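PDB 2RCY: pyrroline carboxylate reductase from Plasmodium falciparum, which binds NADP and probably catalyses the last step of proline synthesis, the reduction of 1-pyrroline-5-carboxylate to proline. Local coordinates for residues Ser73-Ile78 and Glu100-Ser105. Residues are numbered along the deposited sequence; the frame is centred on the assembly and turned at random.
Sequences SVLNNI and EEMVGS. With NAP (NADP nicotinamide-adenine-dinucleotide phosphate), chain G.
Closed by a backbone bond from Asn77 N to Ser73 O of 3.0 Å, the final turn of helix 71-77 presents Leu75 to Met102 and Val103 at the end of helix 96-103. Both helices belong to the Rossmann fold that holds NADP: they occupy successive beta-alpha-beta crossovers, the first between strands 61-64 and 86-89, the second between 86-89 and 108-113, and they meet as neighbours through apolar groups. The two branches of Leu75 go to different partners, CD1 to Met102 and CD2, with CB, to Val103. Its CG stands anti to the carbonyl carbon (chi1 -73°), and chi2 near 170° carries CD1 on in an extended line to the selenium of Met102, modelled as selenomethionine, with Leu75 CD1 and Met102 SE 3.8 Å apart. Extended beyond CG, the Met102 chain lays this selenium against the leucine and also touches Leu94. Val103 CG1 lies alongside the leucine, 3.6 Å from Leu75 CB and, less closely, 4.0 Å from Leu75 CD2. That methyl sits closer still to the backbone, with Val103 CG1 3.3 Å from Leu75 O. Leu82 and Ile109 also pack on Val103, while Met10 of strand 7-10 lies against Leu75, so the seam continues inward to the sheet. Asn76 marks its outer side, where its side chain is exposed and its CA only approaches the carbonyl of Met102. Gly104, the first residue past helix 96-103, leaves helical geometry with a positive phi (115°), and its N makes a weak bond to Glu100 O. One residue before Leu75, the chain reaches the cofactor: Val74 CG2 stands above the adenine plane but outside the ring, beside its amino edge, 3.5 Å from N6A of NADP.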
loop_
_atom_site.group_PDB
_atom_site.type_symbol
_atom_site.label_atom_id
_atom_site.label_comp_id
_atom_site.label_asym_id
_atom_site.label_seq_id
_atom_site.Cartn_x
_atom_site.Cartn_y
_atom_site.Cartn_z
ATOM N N SER A 73 -24.775 -34.625 -13.986
ATOM C CA SER A 73 -25.545 -35.836 -13.698
ATOM C C SER A 73 -27.023 -35.664 -14.042
ATOM O O SER A 73 -27.639 -36.568 -14.611
ATOM C CB SER A 73 -25.380 -36.255 -12.233
ATOM O OG SER A 73 -25.905 -35.277 -11.353
ATOM N N VAL A 74 -27.575 -34.501 -13.695
ATOM C CA VAL A 74 -28.982 -34.173 -13.953
ATOM C C VAL A 74 -29.298 -34.214 -15.451
ATOM O O VAL A 74 -30.313 -34.783 -15.863
ATOM C CB VAL A 74 -29.372 -32.792 -13.342
ATOM C CG1 VAL A 74 -30.754 -32.348 -13.809
ATOM C CG2 VAL A 74 -29.329 -32.847 -11.821
ATOM N N LEU A 75 -28.418 -33.623 -16.256
ATOM C CA LEU A 75 -28.582 -33.601 -17.708
ATOM C C LEU A 75 -28.340 -34.970 -18.343
ATOM O O LEU A 75 -28.921 -35.288 -19.383
ATOM C CB LEU A 75 -27.672 -32.543 -18.343
ATOM C CG LEU A 75 -28.059 -31.070 -18.164
ATOM C CD1 LEU A 75 -26.937 -30.159 -18.633
ATOM C CD2 LEU A 75 -29.357 -30.739 -18.890
ATOM N N ASN A 76 -27.488 -35.773 -17.708
ATOM C CA ASN A 76 -27.215 -37.139 -18.153
ATOM C C ASN A 76 -28.405 -38.069 -17.905
ATOM O O ASN A 76 -28.619 -39.029 -18.647
ATOM C CB ASN A 76 -25.963 -37.683 -17.461
ATOM C CG ASN A 76 -25.335 -38.841 -18.211
ATOM O OD1 ASN A 76 -25.845 -39.962 -18.192
ATOM N ND2 ASN A 76 -24.212 -38.575 -18.869
ATOM N N ASN A 77 -29.169 -37.772 -16.856
ATOM C CA ASN A 77 -30.366 -38.538 -16.519
ATOM C C ASN A 77 -31.545 -38.254 -17.450
ATOM O O ASN A 77 -32.363 -39.139 -17.711
ATOM C CB ASN A 77 -30.768 -38.289 -15.062
ATOM C CG ASN A 77 -29.771 -38.872 -14.069
ATOM O OD1 ASN A 77 -29.044 -39.819 -14.377
ATOM N ND2 ASN A 77 -29.739 -38.305 -12.868
ATOM N N ILE A 78 -31.622 -37.020 -17.947
ATOM C CA ILE A 78 -32.689 -36.608 -18.867
ATOM C C ILE A 78 -32.254 -36.700 -20.336
ATOM O O ILE A 78 -33.010 -36.333 -21.241
ATOM C CB ILE A 78 -33.208 -35.174 -18.556
ATOM C CG1 ILE A 78 -32.139 -34.119 -18.868
ATOM C CG2 ILE A 78 -33.678 -35.073 -17.108
ATOM C CD1 ILE A 78 -32.705 -32.791 -19.333
ATOM N N GLU A 100 -23.191 -29.786 -24.843
ATOM C CA GLU A 100 -23.259 -30.794 -25.907
ATOM C C GLU A 100 -22.532 -32.077 -25.509
ATOM O O GLU A 100 -22.821 -33.153 -26.031
ATOM C CB GLU A 100 -22.672 -30.251 -27.213
ATOM C CG GLU A 100 -23.573 -29.269 -27.947
ATOM C CD GLU A 100 -22.953 -28.714 -29.217
ATOM O OE1 GLU A 100 -21.708 -28.679 -29.326
ATOM O OE2 GLU A 100 -23.719 -28.300 -30.110
ATOM N N GLU A 101 -21.583 -31.943 -24.587
ATOM C CA GLU A 101 -20.850 -33.077 -24.039
ATOM C C GLU A 101 -21.706 -33.813 -23.007
ATOM O O GLU A 101 -21.537 -35.013 -22.795
ATOM C CB GLU A 101 -19.550 -32.588 -23.396
ATOM C CG GLU A 101 -18.485 -33.658 -23.215
ATOM C CD GLU A 101 -17.311 -33.182 -22.374
ATOM O OE1 GLU A 101 -16.889 -32.012 -22.526
ATOM O OE2 GLU A 101 -16.806 -33.988 -21.563
HETATM N N MSE A 102 -22.626 -33.081 -22.381
HETATM C CA MSE A 102 -23.480 -33.617 -21.319
HETATM C C MSE A 102 -24.742 -34.320 -21.828
HETATM O O MSE A 102 -25.164 -35.325 -21.251
HETATM C CB MSE A 102 -23.860 -32.511 -20.329
HETATM C CG MSE A 102 -22.741 -32.112 -19.381
HETATM SE SE MSE A 102 -23.171 -30.536 -18.314
HETATM C CE MSE A 102 -21.547 -30.452 -17.240
ATOM N N VAL A 103 -25.340 -33.794 -22.897
ATOM C CA VAL A 103 -26.601 -34.342 -23.422
ATOM C C VAL A 103 -26.530 -34.865 -24.861
ATOM O O VAL A 103 -27.382 -35.651 -25.280
ATOM C CB VAL A 103 -27.791 -33.342 -23.290
ATOM C CG1 VAL A 103 -28.165 -33.142 -21.834
ATOM C CG2 VAL A 103 -27.479 -32.009 -23.959
ATOM N N GLY A 104 -25.522 -34.430 -25.612
ATOM C CA GLY A 104 -25.364 -34.855 -27.000
ATOM C C GLY A 104 -25.527 -33.715 -27.985
ATOM O O GLY A 104 -26.318 -32.794 -27.763
ATOM N N SER A 105 -24.778 -33.789 -29.083
ATOM C CA SER A 105 -24.773 -32.749 -30.109
ATOM C C SER A 105 -26.064 -32.714 -30.928
ATOM O O SER A 105 -26.356 -31.714 -31.587
ATOM C CB SER A 105 -23.567 -32.928 -31.036
HETATM P PA NAP G . -29.239 -22.587 -5.515
HETATM O O1A NAP G . -30.052 -21.526 -4.816
HETATM O O2A NAP G . -28.353 -23.497 -4.699
HETATM O O5B NAP G . -30.241 -23.463 -6.422
HETATM C C5B NAP G . -30.041 -24.851 -6.678
HETATM C C4B NAP G . -31.373 -25.560 -6.469
HETATM O O4B NAP G . -31.400 -26.809 -7.165
HETATM C C3B NAP G . -31.622 -25.858 -4.998
HETATM O O3B NAP G . -32.812 -25.185 -4.574
HETATM C C2B NAP G . -31.791 -27.363 -4.904
HETATM O O2B NAP G . -32.901 -27.725 -4.083
HETATM C C1B NAP G . -32.016 -27.805 -6.344
HETATM N N9A NAP G . -31.440 -29.142 -6.655
HETATM C C8A NAP G . -30.409 -29.746 -6.041
HETATM N N7A NAP G . -30.190 -30.949 -6.618
HETATM C C5A NAP G . -31.093 -31.094 -7.607
HETATM C C6A NAP G . -31.352 -32.102 -8.531
HETATM N N6A NAP G . -30.606 -33.232 -8.545
HETATM N N1A NAP G . -32.360 -31.942 -9.421
HETATM C C2A NAP G . -33.110 -30.827 -9.421
HETATM N N3A NAP G . -32.879 -29.841 -8.540
HETATM C C4A NAP G . -31.877 -29.950 -7.626
HETATM O O3 NAP G . -28.329 -21.884 -6.641
HETATM P PN NAP G . -28.902 -20.717 -7.590
HETATM O O1N NAP G . -28.319 -19.409 -7.119
HETATM O O2N NAP G . -30.398 -20.871 -7.727
HETATM O O5D NAP G . -28.218 -21.041 -9.007
HETATM C C5D NAP G . -28.644 -22.119 -9.835
HETATM C C4D NAP G . -28.058 -21.927 -11.230
HETATM O O4D NAP G . -28.474 -20.671 -11.771
HETATM C C3D NAP G . -26.534 -21.928 -11.222
HETATM O O3D NAP G . -26.076 -22.843 -12.220
HETATM C C2D NAP G . -26.125 -20.507 -11.567
HETATM O O2D NAP G . -24.979 -20.463 -12.423
HETATM C C1D NAP G . -27.346 -19.947 -12.277
HETATM N N1N NAP G . -27.514 -18.501 -12.087
HETATM C C2N NAP G . -27.773 -17.994 -10.868
HETATM C C3N NAP G . -27.942 -16.622 -10.693
HETATM C C7N NAP G . -28.240 -16.065 -9.333
HETATM O O7N NAP G . -28.281 -16.862 -8.267
HETATM N N7N NAP G . -28.474 -14.839 -9.200
HETATM C C4N NAP G . -27.837 -15.773 -11.795
HETATM C C5N NAP G . -27.569 -16.319 -13.044
HETATM C C6N NAP G . -27.412 -17.699 -13.160
HETATM P P2B NAP G . -32.788 -27.808 -2.474
HETATM O O1X NAP G . -34.013 -28.599 -2.074
HETATM O O2X NAP G . -31.477 -28.513 -2.210
HETATM O O3X NAP G . -32.821 -26.368 -2.022
#